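Local coordinates for protein Non-ribosomal peptide synthetase (Streptomyces halstedii, PDB 3WV4) that belongs to the AMP-binding enzyme family of the ANL clan, here as the N-terminal domain of a protein named non-ribosomal peptide synthetase, at residues Asp194-Ile199 with Cys213-Ile218; Gly95-Val100 with Gly119-Pro124. One frame throughout, in Å; residues are numbered along the deposited sequence.

Contact 1 of 2, residues Asp194-Ile199 with Cys213-Ile218; sequences DLAVLI and CPHQQI
Ala196 and Val197 both give their backbone N-H to the same acceptor, Cys213 O. The Ala196 N to Cys213 O distance is 2.8 Å, with the donor tilted out of the carbonyl plane. The second bond, Val197 N to Cys213 O, is 3.2 Å and lies in that plane. In return Cys213 N reaches Val197 O at 2.9 Å. Two consecutive residues facing one across an antiparallel pair, with psi of Ala196 at -38°, define a classic beta bulge. It shifts the register by one residue near the open end of the hairpin of strands 195-200 and 210-214, whose connection carries the glycine-, serine- and threonine-rich signature of the ANL family. Beyond Pro214, at the N-cap position, the second strand turns straight into helix 215-229, and the backbone pairing ends with His215 N bonded to Asp194 O at 2.9 Å.

The His215 side chain adds a CH-pi contact and a water bridge. With CG beside its backbone N (chi1 -78°), the imidazole folds back over the first strand. Ala196 CB lies over one face, 3.8 Å from the ring centroid and 22° off the normal, displaced toward the rim. A water held in the ring plane links His215 NE2 (2.9 Å) to Leu195 O (2.8 Å). The other ring nitrogen, ND1, bonds to Val47 N, so polar partners at both nitrogens limit rotation of the ring, whose plane stands nearly perpendicular to that of the His48 ring where the two meet.

Among apolar contacts, Ile218 CD1 is 3.7 Å from Val197 CG2, the side chains crossing at about a right angle, and it also touches Ala196 CB. Cys213 CB sits beside Val197 CB on the same face, and its SG reaches Ile199 CG1. Leu249, Tyr250 and Leu253 of helix 246-258 pack against Val197 and Ile218. At the bulge the Leu195 and Pro214 side chains diverge, yet Leu195 CD2 still touches Pro214 CG.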
ATOM      1  N   ASP A 194       3.694  12.760  12.066  1.00 40.00           N
ATOM      2  CA  ASP A 194       2.601  13.331  11.265  1.00 39.64           C
ATOM      3  C   ASP A 194       1.913  12.268  10.444  1.00 38.71           C
ATOM      4  O   ASP A 194       2.541  11.351   9.903  1.00 38.83           O
ATOM      5  CB  ASP A 194       3.117  14.389  10.297  1.00 42.79           C
ATOM      6  CG  ASP A 194       3.481  15.700  10.989  1.00 45.26           C
ATOM      7  OD1 ASP A 194       3.079  15.934  12.135  1.00 46.29           O
ATOM      8  OD2 ASP A 194       4.178  16.507  10.356  1.00 46.35           O
ATOM      9  N   LEU A 195       0.604  12.404  10.357  1.00 40.41           N
ATOM     10  CA  LEU A 195      -0.207  11.603   9.467  1.00 39.46           C
ATOM     11  C   LEU A 195       0.197  11.789   8.020  1.00 36.21           C
ATOM     12  O   LEU A 195       0.388  12.909   7.567  1.00 38.87           O
ATOM     13  CB  LEU A 195      -1.675  11.969   9.621  1.00 39.56           C
ATOM     14  CG  LEU A 195      -2.278  11.686  10.995  1.00 40.50           C
ATOM     15  CD1 LEU A 195      -3.793  11.825  10.881  1.00 42.97           C
ATOM     16  CD2 LEU A 195      -1.899  10.281  11.440  1.00 42.08           C
ATOM     17  N   ALA A 196       0.330  10.675   7.310  1.00 34.18           N
ATOM     18  CA  ALA A 196       0.644  10.684   5.887  1.00 32.63           C
ATOM     19  C   ALA A 196      -0.515  10.167   5.041  1.00 32.39           C
ATOM     20  O   ALA A 196      -0.775  10.679   3.926  1.00 32.09           O
ATOM     21  CB  ALA A 196       1.876   9.823   5.644  1.00 33.57           C
ATOM     22  N   VAL A 197      -1.213   9.139   5.530  1.00 30.72           N
ATOM     23  CA  VAL A 197      -2.311   8.538   4.773  1.00 28.52           C
ATOM     24  C   VAL A 197      -3.489   8.213   5.655  1.00 31.07           C
ATOM     25  O   VAL A 197      -3.303   7.844   6.833  1.00 30.22           O
ATOM     26  CB  VAL A 197      -1.831   7.223   4.114  1.00 29.70           C
ATOM     27  CG1 VAL A 197      -2.838   6.583   3.205  1.00 30.73           C
ATOM     28  CG2 VAL A 197      -0.527   7.383   3.336  1.00 27.93           C
ATOM     29  N   LEU A 198      -4.711   8.393   5.113  1.00 29.75           N
ATOM     30  CA  LEU A 198      -5.922   7.814   5.692  1.00 33.73           C
ATOM     31  C   LEU A 198      -6.401   6.744   4.782  1.00 31.05           C
ATOM     32  O   LEU A 198      -6.631   6.978   3.598  1.00 31.64           O
ATOM     33  CB  LEU A 198      -7.085   8.830   5.845  1.00 35.62           C
ATOM     34  CG  LEU A 198      -6.867  10.082   6.704  1.00 38.08           C
ATOM     35  CD1 LEU A 198      -8.196  10.795   6.925  1.00 41.84           C
ATOM     36  CD2 LEU A 198      -6.211   9.764   8.058  1.00 38.69           C
ATOM     37  N   ILE A 199      -6.565   5.562   5.318  1.00 29.93           N
ATOM     38  CA  ILE A 199      -7.025   4.459   4.496  1.00 29.62           C
ATOM     39  C   ILE A 199      -8.406   4.088   4.930  1.00 29.76           C
ATOM     40  O   ILE A 199      -8.570   3.517   6.017  1.00 28.87           O
ATOM     41  CB  ILE A 199      -6.165   3.224   4.680  1.00 31.11           C
ATOM     42  CG1 ILE A 199      -4.735   3.460   4.218  1.00 35.52           C
ATOM     43  CG2 ILE A 199      -6.772   2.041   3.933  1.00 31.91           C
ATOM     44  CD1 ILE A 199      -4.612   3.558   2.700  1.00 38.97           C
ATOM     45  N   CYS A 213      -2.597   6.777   9.382  1.00 32.66           N
ATOM     46  CA  CYS A 213      -1.282   6.213   9.247  1.00 30.24           C
ATOM     47  C   CYS A 213      -0.242   7.273   9.259  1.00 29.87           C
ATOM     48  O   CYS A 213      -0.131   8.049   8.281  1.00 29.43           O
ATOM     49  CB  CYS A 213      -1.179   5.416   7.936  1.00 29.25           C
ATOM     50  SG  CYS A 213      -2.362   4.069   7.766  1.00 30.91           S
ATOM     51  N   PRO A 214       0.576   7.301  10.311  1.00 29.04           N
ATOM     52  CA  PRO A 214       1.663   8.240  10.334  1.00 29.22           C
ATOM     53  C   PRO A 214       2.819   7.824   9.471  1.00 28.89           C
ATOM     54  O   PRO A 214       3.002   6.663   9.205  1.00 28.92           O
ATOM     55  CB  PRO A 214       2.099   8.250  11.816  1.00 30.56           C
ATOM     56  CG  PRO A 214       0.938   7.662  12.554  1.00 30.47           C
ATOM     57  CD  PRO A 214       0.446   6.617  11.597  1.00 30.49           C
ATOM     58  N   HIS A 215       3.655   8.776   9.118  1.00 30.86           N
ATOM     59  CA  HIS A 215       4.908   8.501   8.370  1.00 31.46           C
ATOM     60  C   HIS A 215       5.751   7.369   8.888  1.00 30.09           C
ATOM     61  O   HIS A 215       6.151   6.477   8.122  1.00 29.35           O
ATOM     62  CB  HIS A 215       5.800   9.758   8.373  1.00 31.11           C
ATOM     63  CG  HIS A 215       5.355  10.795   7.394  1.00 34.69           C
ATOM     64  ND1 HIS A 215       5.983  10.983   6.178  1.00 33.17           N
ATOM     65  CD2 HIS A 215       4.328  11.684   7.429  1.00 35.04           C
ATOM     66  CE1 HIS A 215       5.370  11.954   5.517  1.00 34.49           C
ATOM     67  NE2 HIS A 215       4.360  12.387   6.247  1.00 32.71           N
ATOM     68  N   GLN A 216       6.063   7.369  10.169  1.00 31.92           N
ATOM     69  CA  GLN A 216       7.062   6.392  10.626  1.00 32.44           C
ATOM     70  C   GLN A 216       6.588   4.970  10.535  1.00 30.67           C
ATOM     71  O   GLN A 216       7.373   4.081  10.265  1.00 32.72           O
ATOM     72  CB  GLN A 216       7.437   6.492  12.107  1.00 36.93           C
ATOM     73  CG  GLN A 216       6.940   7.616  12.920  1.00 39.52           C
ATOM     74  CD  GLN A 216       7.438   7.535  14.364  1.00 39.19           C
ATOM     75  OE1 GLN A 216       6.680   7.786  15.295  1.00 38.60           O
ATOM     76  NE2 GLN A 216       8.686   7.176  14.537  1.00 34.14           N
ATOM     77  N   GLN A 217       5.335   4.730  10.927  1.00 31.53           N
ATOM     78  CA  GLN A 217       4.777   3.388  10.884  1.00 31.23           C
ATOM     79  C   GLN A 217       4.847   2.864   9.432  1.00 28.72           C
ATOM     80  O   GLN A 217       5.151   1.696   9.189  1.00 28.42           O
ATOM     81  CB  GLN A 217       3.322   3.377  11.341  1.00 33.66           C
ATOM     82  CG  GLN A 217       3.104   3.312  12.831  1.00 37.99           C
ATOM     83  CD  GLN A 217       3.023   4.680  13.476  1.00 41.41           C
ATOM     84  OE1 GLN A 217       3.740   5.596  13.107  1.00 42.86           O
ATOM     85  NE2 GLN A 217       2.130   4.823  14.419  1.00 48.25           N
ATOM     86  N   ILE A 218       4.552   3.743   8.485  1.00 27.68           N
ATOM     87  CA  ILE A 218       4.458   3.366   7.083  1.00 26.14           C
ATOM     88  C   ILE A 218       5.824   2.940   6.612  1.00 25.92           C
ATOM     89  O   ILE A 218       5.988   1.869   6.080  1.00 26.49           O
ATOM     90  CB  ILE A 218       3.899   4.513   6.186  1.00 26.09           C
ATOM     91  CG1 ILE A 218       2.385   4.753   6.452  1.00 27.40           C
ATOM     92  CG2 ILE A 218       4.008   4.162   4.706  1.00 25.86           C
ATOM     93  CD1 ILE A 218       1.856   6.014   5.748  1.00 27.30           C
TER
HETATM   94  O   HOH W   1       1.998  13.935   5.531  1.00 33.30           O

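Contact 2 of 2, residues Gly95-Val100 with Gly119-Pro124; sequences GERIVV and GVVFVP
Arg97 to Val100 pairs in parallel with Val121 to Pro124, the two strand axes coming within 4.6 Å at 26°, and Val121 and Val123 turn both N and O toward the other strand: Val121 N bonds to Glu96 O and Val121 O to Ile98 N, each at 2.9 Å, then Val123 N to Ile98 O and Val123 O to Val100 N.

On the helix-facing side, Val100 CG2 comes 3.7 Å from Phe122 CE1, obliquely to the ring, and the side chains cross at about a right angle. Phe122 CG is anti to the backbone N (chi1 -173°), and its ring lies against Phe112 and Val111 of the helix. Nearer the start of the strands, Ile98 CG2 touches Val120 CG1 at 3.8 Å; with chi1 at 66°, CG1 of Ile98 sits between N and the carbonyl carbon while CG2, anti to that carbon, makes the touch.

Helix 106-116 connects the two strands in a beta-alpha-beta unit. Gly119, with positive phi, is the C-prime residue of the Schellman motif that ends this helix and releases the chain into the second strand; its O accepts a bond from Gly95 N before the strands begin. At the far end of the pairing, Pro124 CA makes a CA-H...O contact of 3.2 Å with Val100 O.

On the opposite face of the sheet, the Arg97 methylenes run alongside Val121 and Val123, with Arg97 CG 3.8 Å from Val121 CB. Bends at chi2 and chi3 bring NH1 back to Gly95 O, while NE bonds to Ala141 O. Val99 and Val123 also pack on this face, both against Ala141 of helix 131-141.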
ATOM      1  N   GLY A  95      -0.845  18.878   7.766  1.00 43.09           N
ATOM      2  CA  GLY A  95      -1.893  18.257   8.584  1.00 45.65           C
ATOM      3  C   GLY A  95      -3.240  18.203   7.914  1.00 44.00           C
ATOM      4  O   GLY A  95      -4.109  17.454   8.331  1.00 42.38           O
ATOM      5  N   GLU A  96      -3.413  18.984   6.852  1.00 44.11           N
ATOM      6  CA  GLU A  96      -4.705  19.045   6.154  1.00 43.89           C
ATOM      7  C   GLU A  96      -4.777  17.888   5.191  1.00 42.19           C
ATOM      8  O   GLU A  96      -3.733  17.376   4.755  1.00 36.25           O
ATOM      9  CB  GLU A  96      -4.879  20.393   5.441  1.00 46.75           C
ATOM     10  CG  GLU A  96      -4.876  21.579   6.424  1.00 50.97           C
ATOM     11  CD  GLU A  96      -5.358  22.887   5.800  1.00 55.95           C
ATOM     12  OE1 GLU A  96      -4.829  23.287   4.729  1.00 56.20           O
ATOM     13  OE2 GLU A  96      -6.283  23.506   6.381  1.00 60.19           O
ATOM     14  N   ARG A  97      -6.001  17.476   4.859  1.00 38.51           N
ATOM     15  CA  ARG A  97      -6.221  16.332   4.005  1.00 37.93           C
ATOM     16  C   ARG A  97      -6.520  16.749   2.570  1.00 39.66           C
ATOM     17  O   ARG A  97      -7.108  17.818   2.324  1.00 40.53           O
ATOM     18  CB  ARG A  97      -7.392  15.458   4.503  1.00 38.29           C
ATOM     19  CG  ARG A  97      -7.141  14.547   5.711  1.00 38.16           C
ATOM     20  CD  ARG A  97      -6.977  15.309   7.009  1.00 40.83           C
ATOM     21  NE  ARG A  97      -8.143  16.161   7.288  1.00 43.84           N
ATOM     22  CZ  ARG A  97      -8.118  17.246   8.045  1.00 44.88           C
ATOM     23  NH1 ARG A  97      -7.006  17.603   8.638  1.00 46.59           N
ATOM     24  NH2 ARG A  97      -9.230  17.954   8.234  1.00 49.19           N
ATOM     25  N   ILE A  98      -6.143  15.870   1.633  1.00 36.29           N
ATOM     26  CA  ILE A  98      -6.647  15.922   0.275  1.00 35.25           C
ATOM     27  C   ILE A  98      -7.188  14.552  -0.085  1.00 34.56           C
ATOM     28  O   ILE A  98      -6.573  13.538   0.215  1.00 33.80           O
ATOM     29  CB  ILE A  98      -5.600  16.374  -0.744  1.00 34.11           C
ATOM     30  CG1 ILE A  98      -4.454  15.372  -0.895  1.00 35.16           C
ATOM     31  CG2 ILE A  98      -5.045  17.725  -0.328  1.00 35.01           C
ATOM     32  CD1 ILE A  98      -3.457  15.788  -1.967  1.00 38.05           C
ATOM     33  N   VAL A  99      -8.360  14.548  -0.689  1.00 33.27           N
ATOM     34  CA  VAL A  99      -8.953  13.353  -1.193  1.00 32.69           C
ATOM     35  C   VAL A  99      -8.694  13.205  -2.673  1.00 33.56           C
ATOM     36  O   VAL A  99      -8.873  14.160  -3.449  1.00 34.93           O
ATOM     37  CB  VAL A  99     -10.485  13.380  -1.017  1.00 33.45           C
ATOM     38  CG1 VAL A  99     -11.111  12.276  -1.841  1.00 33.75           C
ATOM     39  CG2 VAL A  99     -10.842  13.163   0.442  1.00 34.53           C
ATOM     40  N   VAL A 100      -8.331  11.994  -3.065  1.00 31.86           N
ATOM     41  CA  VAL A 100      -7.773  11.740  -4.353  1.00 33.52           C
ATOM     42  C   VAL A 100      -8.443  10.494  -4.871  1.00 35.21           C
ATOM     43  O   VAL A 100      -8.391   9.440  -4.205  1.00 35.07           O
ATOM     44  CB  VAL A 100      -6.248  11.494  -4.225  1.00 34.72           C
ATOM     45  CG1 VAL A 100      -5.656  11.204  -5.574  1.00 35.87           C
ATOM     46  CG2 VAL A 100      -5.568  12.700  -3.601  1.00 34.10           C
ATOM     47  N   GLY A 119       3.802  17.416   4.434  1.00 39.70           N
ATOM     48  CA  GLY A 119       3.000  16.980   5.586  1.00 39.16           C
ATOM     49  C   GLY A 119       1.522  16.978   5.341  1.00 38.72           C
ATOM     50  O   GLY A 119       0.730  16.968   6.283  1.00 41.58           O
ATOM     51  N   VAL A 120       1.114  16.978   4.085  1.00 37.65           N
ATOM     52  CA  VAL A 120      -0.327  16.924   3.748  1.00 35.59           C
ATOM     53  C   VAL A 120      -0.732  15.445   3.734  1.00 36.05           C
ATOM     54  O   VAL A 120       0.050  14.539   3.373  1.00 35.71           O
ATOM     55  CB  VAL A 120      -0.554  17.625   2.375  1.00 36.43           C
ATOM     56  CG1 VAL A 120      -1.928  17.390   1.764  1.00 36.78           C
ATOM     57  CG2 VAL A 120      -0.315  19.094   2.543  1.00 37.16           C
ATOM     58  N   VAL A 121      -1.966  15.200   4.122  1.00 36.69           N
ATOM     59  CA  VAL A 121      -2.480  13.867   4.260  1.00 36.01           C
ATOM     60  C   VAL A 121      -3.232  13.389   3.033  1.00 34.20           C
ATOM     61  O   VAL A 121      -4.259  13.949   2.674  1.00 38.12           O
ATOM     62  CB  VAL A 121      -3.392  13.761   5.494  1.00 38.96           C
ATOM     63  CG1 VAL A 121      -3.744  12.297   5.739  1.00 38.65           C
ATOM     64  CG2 VAL A 121      -2.667  14.335   6.700  1.00 38.87           C
ATOM     65  N   PHE A 122      -2.746  12.295   2.464  1.00 32.22           N
ATOM     66  CA  PHE A 122      -3.272  11.654   1.280  1.00 32.21           C
ATOM     67  C   PHE A 122      -4.410  10.717   1.673  1.00 33.48           C
ATOM     68  O   PHE A 122      -4.220   9.829   2.534  1.00 34.59           O
ATOM     69  CB  PHE A 122      -2.126  10.848   0.703  1.00 31.56           C
ATOM     70  CG  PHE A 122      -2.386  10.214  -0.635  1.00 32.01           C
ATOM     71  CD1 PHE A 122      -2.528  10.991  -1.776  1.00 30.34           C
ATOM     72  CD2 PHE A 122      -2.389   8.824  -0.774  1.00 32.29           C
ATOM     73  CE1 PHE A 122      -2.699  10.412  -3.013  1.00 28.97           C
ATOM     74  CE2 PHE A 122      -2.589   8.228  -2.013  1.00 31.56           C
ATOM     75  CZ  PHE A 122      -2.755   9.042  -3.141  1.00 32.36           C
ATOM     76  N   VAL A 123      -5.571  10.908   1.035  1.00 33.24           N
ATOM     77  CA  VAL A 123      -6.804  10.118   1.293  1.00 33.51           C
ATOM     78  C   VAL A 123      -7.292   9.554  -0.027  1.00 33.31           C
ATOM     79  O   VAL A 123      -8.089  10.161  -0.706  1.00 35.50           O
ATOM     80  CB  VAL A 123      -7.919  10.977   1.895  1.00 33.99           C
ATOM     81  CG1 VAL A 123      -9.060  10.100   2.432  1.00 35.72           C
ATOM     82  CG2 VAL A 123      -7.396  11.835   3.022  1.00 34.31           C
ATOM     83  N   PRO A 124      -6.748   8.410  -0.437  1.00 34.03           N
ATOM     84  CA  PRO A 124      -7.085   7.830  -1.723  1.00 34.52           C
ATOM     85  C   PRO A 124      -8.418   7.079  -1.707  1.00 37.30           C
ATOM     86  O   PRO A 124      -8.694   6.365  -0.722  1.00 33.60           O
ATOM     87  CB  PRO A 124      -5.961   6.831  -1.944  1.00 32.34           C
ATOM     88  CG  PRO A 124      -5.560   6.400  -0.561  1.00 32.45           C
ATOM     89  CD  PRO A 124      -5.810   7.570   0.338  1.00 32.67           C
TER

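Overall arrangement
Contact 2 closes along the chain before contact 1 opens, yet their centres lie only 10 Å apart and their backbones are probably hydrogen-bonded to each other. Phe122 carries the junction: Phe122 N is 2.9 Å from Ala196 O, and Phe122 O is 3.0 Å from Leu198 N, probable hydrogen bonds in a parallel pattern. They use the side of strand 121-124 turned away from strand 97-101, so strand 195-200 probably extends the parallel sheet beyond strand 121-124. Side chains reinforce the junction where Leu195 and Leu198 meet Val121. Trp402 touches Leu195 and Leu198 as well as Arg97, spanning both contacts.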